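Local coordinates for structural protein (unclassified Rudivirus, PDB 6WQ0) that self-assembles into a helical, filamentous nucleocapsid, wrapping the viral DNA, holding it in the A-form and thereby protecting it under extreme conditions, at residues C[51-63]-C[76-88]. Numbering follows the deposited sequence.
With nucleotides of chain A; nucleotides of chain B.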
# COMPACT_ATOMS: atom_id res chain seq x y z
N LYS C 51 -19.25 24.35 73.99
CA LYS C 51 -19.14 25.09 75.24
C LYS C 51 -19.40 26.58 75.06
O LYS C 51 -19.68 27.26 76.05
CB LYS C 51 -17.74 24.90 75.84
CG LYS C 51 -17.25 23.48 75.84
CD LYS C 51 -15.78 23.42 76.21
CE LYS C 51 -15.24 22.02 76.06
NZ LYS C 51 -13.76 21.97 76.14
N PHE C 52 -19.30 27.08 73.84
CA PHE C 52 -19.53 28.49 73.57
C PHE C 52 -20.90 28.76 72.96
O PHE C 52 -21.50 29.80 73.24
CB PHE C 52 -18.43 29.02 72.65
CG PHE C 52 -17.05 28.94 73.24
CD1 PHE C 52 -16.29 27.80 73.10
CD2 PHE C 52 -16.53 29.99 73.97
CE1 PHE C 52 -15.04 27.71 73.66
CE2 PHE C 52 -15.28 29.90 74.53
CZ PHE C 52 -14.54 28.76 74.37
N THR C 53 -21.43 27.82 72.18
CA THR C 53 -22.82 27.93 71.74
C THR C 53 -23.78 27.91 72.93
O THR C 53 -24.75 28.68 72.97
CB THR C 53 -23.16 26.81 70.76
OG1 THR C 53 -22.97 25.55 71.41
CG2 THR C 53 -22.27 26.88 69.55
N SER C 54 -23.51 27.05 73.91
CA SER C 54 -24.37 26.99 75.08
C SER C 54 -24.29 28.27 75.90
O SER C 54 -25.29 28.74 76.45
CB SER C 54 -24.02 25.77 75.93
OG SER C 54 -22.72 25.87 76.45
N VAL C 55 -23.09 28.85 76.00
CA VAL C 55 -22.94 30.14 76.68
C VAL C 55 -23.73 31.21 75.95
O VAL C 55 -24.37 32.06 76.58
CB VAL C 55 -21.45 30.51 76.82
CG1 VAL C 55 -21.29 31.99 77.11
CG2 VAL C 55 -20.80 29.69 77.89
N ASN C 56 -23.69 31.20 74.62
CA ASN C 56 -24.47 32.15 73.85
C ASN C 56 -25.95 32.06 74.20
O ASN C 56 -26.60 33.07 74.49
CB ASN C 56 -24.26 31.91 72.35
CG ASN C 56 -23.07 32.66 71.80
OD1 ASN C 56 -22.77 33.77 72.23
ND2 ASN C 56 -22.40 32.06 70.84
N GLU C 57 -26.50 30.84 74.19
CA GLU C 57 -27.93 30.67 74.45
C GLU C 57 -28.30 31.08 75.88
O GLU C 57 -29.31 31.76 76.10
CB GLU C 57 -28.32 29.23 74.17
CG GLU C 57 -28.06 28.82 72.74
CD GLU C 57 -27.95 27.33 72.55
OE1 GLU C 57 -28.10 26.59 73.55
OE2 GLU C 57 -27.72 26.89 71.41
N GLN C 58 -27.48 30.69 76.86
CA GLN C 58 -27.78 31.03 78.25
C GLN C 58 -27.68 32.54 78.50
O GLN C 58 -28.53 33.12 79.19
CB GLN C 58 -26.84 30.28 79.18
CG GLN C 58 -27.09 28.81 79.23
CD GLN C 58 -26.44 28.17 80.42
OE1 GLN C 58 -25.26 28.38 80.69
NE2 GLN C 58 -27.21 27.38 81.17
N VAL C 59 -26.65 33.18 77.95
CA VAL C 59 -26.50 34.62 78.15
C VAL C 59 -27.62 35.37 77.45
O VAL C 59 -28.09 36.39 77.95
CB VAL C 59 -25.11 35.09 77.69
CG1 VAL C 59 -25.02 36.60 77.72
CG2 VAL C 59 -24.03 34.49 78.56
N SER C 60 -28.07 34.89 76.29
CA SER C 60 -29.23 35.51 75.64
C SER C 60 -30.46 35.43 76.53
O SER C 60 -31.17 36.43 76.72
CB SER C 60 -29.48 34.82 74.30
OG SER C 60 -30.53 35.45 73.58
N ALA C 61 -30.73 34.25 77.09
CA ALA C 61 -31.84 34.10 78.02
C ALA C 61 -31.73 35.06 79.20
O ALA C 61 -32.73 35.61 79.66
CB ALA C 61 -31.92 32.66 78.51
N VAL C 62 -30.51 35.26 79.70
CA VAL C 62 -30.32 36.17 80.83
C VAL C 62 -30.56 37.62 80.41
O VAL C 62 -31.16 38.40 81.14
CB VAL C 62 -28.92 35.98 81.44
CG1 VAL C 62 -28.62 37.09 82.43
CG2 VAL C 62 -28.81 34.64 82.12
N LEU C 63 -30.08 37.99 79.22
CA LEU C 63 -30.16 39.37 78.77
C LEU C 63 -31.60 39.78 78.49
O LEU C 63 -31.97 40.94 78.70
CB LEU C 63 -29.31 39.57 77.52
CG LEU C 63 -27.78 39.57 77.65
CD1 LEU C 63 -27.14 39.79 76.30
CD2 LEU C 63 -27.33 40.62 78.64
N TYR C 76 -22.25 42.25 76.59
CA TYR C 76 -22.33 41.17 77.55
C TYR C 76 -22.04 39.83 76.89
O TYR C 76 -21.31 39.02 77.46
CB TYR C 76 -23.69 41.20 78.23
CG TYR C 76 -23.97 42.55 78.82
CD1 TYR C 76 -23.38 42.95 80.01
CD2 TYR C 76 -24.78 43.46 78.16
CE1 TYR C 76 -23.62 44.19 80.54
CE2 TYR C 76 -25.02 44.71 78.68
CZ TYR C 76 -24.43 45.07 79.87
OH TYR C 76 -24.67 46.31 80.40
N GLN C 77 -22.53 39.62 75.67
CA GLN C 77 -22.16 38.40 74.95
C GLN C 77 -20.65 38.26 74.91
O GLN C 77 -20.11 37.24 75.34
CB GLN C 77 -22.75 38.41 73.54
CG GLN C 77 -24.23 38.10 73.49
CD GLN C 77 -24.53 36.64 73.74
OE1 GLN C 77 -23.63 35.81 73.81
NE2 GLN C 77 -25.80 36.32 73.86
N GLY C 78 -19.96 39.31 74.48
CA GLY C 78 -18.51 39.26 74.45
C GLY C 78 -17.95 38.92 75.81
O GLY C 78 -17.17 37.97 75.94
N TYR C 79 -18.39 39.62 76.85
CA TYR C 79 -17.91 39.32 78.19
C TYR C 79 -18.12 37.85 78.50
O TYR C 79 -17.17 37.15 78.87
CB TYR C 79 -18.62 40.20 79.22
CG TYR C 79 -18.32 39.82 80.65
CD1 TYR C 79 -17.16 40.25 81.27
CD2 TYR C 79 -19.20 39.03 81.39
CE1 TYR C 79 -16.88 39.91 82.57
CE2 TYR C 79 -18.92 38.69 82.68
CZ TYR C 79 -17.76 39.13 83.27
OH TYR C 79 -17.49 38.78 84.57
N GLY C 80 -19.33 37.36 78.28
CA GLY C 80 -19.60 35.96 78.55
C GLY C 80 -18.61 35.06 77.86
O GLY C 80 -17.95 34.24 78.50
N LEU C 81 -18.42 35.25 76.55
CA LEU C 81 -17.51 34.38 75.83
C LEU C 81 -16.11 34.49 76.39
O LEU C 81 -15.45 33.48 76.64
CB LEU C 81 -17.53 34.71 74.34
CG LEU C 81 -18.86 34.49 73.61
CD1 LEU C 81 -18.74 34.96 72.18
CD2 LEU C 81 -19.27 33.04 73.67
N LYS C 82 -15.67 35.72 76.68
CA LYS C 82 -14.38 35.93 77.31
C LYS C 82 -14.24 35.08 78.56
O LYS C 82 -13.29 34.31 78.69
CB LYS C 82 -14.21 37.41 77.64
CG LYS C 82 -12.80 37.85 77.92
CD LYS C 82 -11.96 37.91 76.68
CE LYS C 82 -10.61 38.51 76.96
NZ LYS C 82 -10.74 39.93 77.33
N VAL C 83 -15.24 35.13 79.45
CA VAL C 83 -15.17 34.35 80.68
C VAL C 83 -15.04 32.87 80.35
O VAL C 83 -14.18 32.17 80.90
CB VAL C 83 -16.39 34.63 81.56
CG1 VAL C 83 -16.42 33.67 82.72
CG2 VAL C 83 -16.37 36.05 82.06
N ALA C 84 -15.87 32.38 79.42
CA ALA C 84 -15.79 30.97 79.06
C ALA C 84 -14.41 30.61 78.56
O ALA C 84 -13.87 29.56 78.92
CB ALA C 84 -16.85 30.65 78.00
N ARG C 85 -13.78 31.50 77.79
CA ARG C 85 -12.42 31.28 77.34
C ARG C 85 -11.52 30.95 78.52
O ARG C 85 -10.86 29.90 78.53
CB ARG C 85 -11.92 32.51 76.59
CG ARG C 85 -10.56 32.34 75.95
CD ARG C 85 -10.18 33.59 75.19
NE ARG C 85 -8.77 33.59 74.80
CZ ARG C 85 -7.88 34.47 75.23
NH1 ARG C 85 -8.24 35.42 76.07
NH2 ARG C 85 -6.62 34.40 74.82
N ALA C 86 -11.55 31.78 79.55
CA ALA C 86 -10.72 31.53 80.73
C ALA C 86 -11.01 30.16 81.31
O ALA C 86 -10.08 29.38 81.57
CB ALA C 86 -10.95 32.62 81.77
N LEU C 87 -12.29 29.81 81.46
CA LEU C 87 -12.63 28.53 82.05
C LEU C 87 -12.13 27.38 81.19
O LEU C 87 -11.73 26.34 81.71
CB LEU C 87 -14.14 28.43 82.26
CG LEU C 87 -14.66 27.12 82.82
CD1 LEU C 87 -14.33 27.00 84.29
CD2 LEU C 87 -16.16 27.01 82.60
N ASN C 88 -12.14 27.56 79.87
CA ASN C 88 -11.66 26.49 79.01
C ASN C 88 -10.15 26.37 79.05
O ASN C 88 -9.61 25.30 78.78
CB ASN C 88 -12.14 26.72 77.57
CG ASN C 88 -12.00 25.50 76.71
OD1 ASN C 88 -12.32 24.40 77.12
ND2 ASN C 88 -11.49 25.69 75.50
P DA A 145 -11.85 36.92 73.10
OP1 DA A 145 -10.92 36.57 74.16
OP2 DA A 145 -11.35 37.57 71.87
O5' DA A 145 -12.63 35.61 72.64
C5' DA A 145 -13.21 34.75 73.59
C4' DA A 145 -14.14 33.77 72.92
O4' DA A 145 -15.08 34.50 72.10
C3' DA A 145 -13.50 32.82 71.95
O3' DA A 145 -12.93 31.72 72.63
C2' DA A 145 -14.69 32.39 71.12
C1' DA A 145 -15.47 33.69 71.01
N9 DA A 145 -15.25 34.41 69.77
C8 DA A 145 -14.59 35.60 69.60
N7 DA A 145 -14.54 36.00 68.35
C5 DA A 145 -15.22 35.01 67.66
C6 DA A 145 -15.53 34.85 66.31
N6 DA A 145 -15.18 35.72 65.36
N1 DA A 145 -16.23 33.75 65.96
C2 DA A 145 -16.58 32.88 66.90
N3 DA A 145 -16.35 32.93 68.20
C4 DA A 145 -15.66 34.03 68.52
P DT B 159 -25.89 33.85 66.48
OP1 DT B 159 -26.98 33.04 67.05
OP2 DT B 159 -26.19 34.91 65.51
O5' DT B 159 -25.04 34.49 67.67
C5' DT B 159 -25.57 34.53 68.98
C4' DT B 159 -25.07 35.76 69.71
O4' DT B 159 -23.81 36.17 69.15
C3' DT B 159 -25.98 36.98 69.60
O3' DT B 159 -26.64 37.19 70.84
C2' DT B 159 -25.04 38.14 69.25
C1' DT B 159 -23.65 37.54 69.38
N1 DT B 159 -22.68 38.07 68.38
C2 DT B 159 -21.70 38.95 68.79
O2 DT B 159 -21.57 39.31 69.94
N3 DT B 159 -20.87 39.37 67.80
C4 DT B 159 -20.91 39.03 66.47
O4 DT B 159 -20.11 39.47 65.66
C5 DT B 159 -21.96 38.11 66.11
C7 DT B 159 -22.11 37.67 64.69
C6 DT B 159 -22.78 37.69 67.07
P DT A 146 -11.67 30.95 72.00
OP1 DT A 146 -11.16 30.01 73.01
OP2 DT A 146 -10.79 31.98 71.44
O5' DT A 146 -12.28 30.13 70.76
C5' DT A 146 -13.13 29.01 70.98
C4' DT A 146 -13.60 28.40 69.66
O4' DT A 146 -14.40 29.36 68.92
C3' DT A 146 -12.52 28.03 68.68
O3' DT A 146 -11.90 26.81 69.04
C2' DT A 146 -13.33 27.90 67.40
C1' DT A 146 -14.32 29.05 67.53
N1 DT A 146 -13.90 30.28 66.78
C2 DT A 146 -14.17 30.38 65.43
O2 DT A 146 -14.74 29.52 64.79
N3 DT A 146 -13.73 31.53 64.85
C4 DT A 146 -13.07 32.56 65.46
O4 DT A 146 -12.72 33.57 64.86
C5 DT A 146 -12.82 32.39 66.87
C7 DT A 146 -12.11 33.45 67.65
C6 DT A 146 -13.25 31.27 67.45
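Phe-52, Val-55, Leu-81 and Ala-84 form the apolar middle of a buried, roughly antiparallel helix pair, in which helix 50-64 packs on helix 71-89 with the segment axes 9.7 Å apart at 141° and DNA runs along one flank. Phe-52 sets its CE2 3.9 Å from Ala-84 CB, while Leu-81 CD2 meets the ring near its plane. Over one ring face lies sugar atom C5' of DT146 of chain A, 3.5 Å from Phe-52 CE1, and the ring thus touches both the second helix and the DNA backbone. Val-55 splits its two methyls between neighbours on one face of helix 71-89: CG1, anti to the backbone N (chi1 162°), reaches Leu-81 CD2, and CG2 reaches Ala-84 CB. Gly-80, without a side chain, lets Val-55 CG1 lie against its carbonyl carbon. Gln-77, bent at chi2 (-73°), fits as a knob into the hole formed by Asn-56, Val-59, Ser-60 and Leu-63; its NE2 donates a weak but nearly straight hydrogen bond to Asn-56 O (3.4 Å). The ends are closed by Leu-63 CD2 against Tyr-76 CB (3.7 Å) and by Lys-51 NZ, which donates to Asn-88 OD1 (3.0 Å). Arg-85 turns its guanidinium to the DNA, where NH2 forms a salt bridge with a phosphate. This antiparallel helical hairpin puts apolar and cationic side chains against the DNA, consistent with a capsid protein that holds its DNA in the A-form by desolvation and by coordinating phosphates.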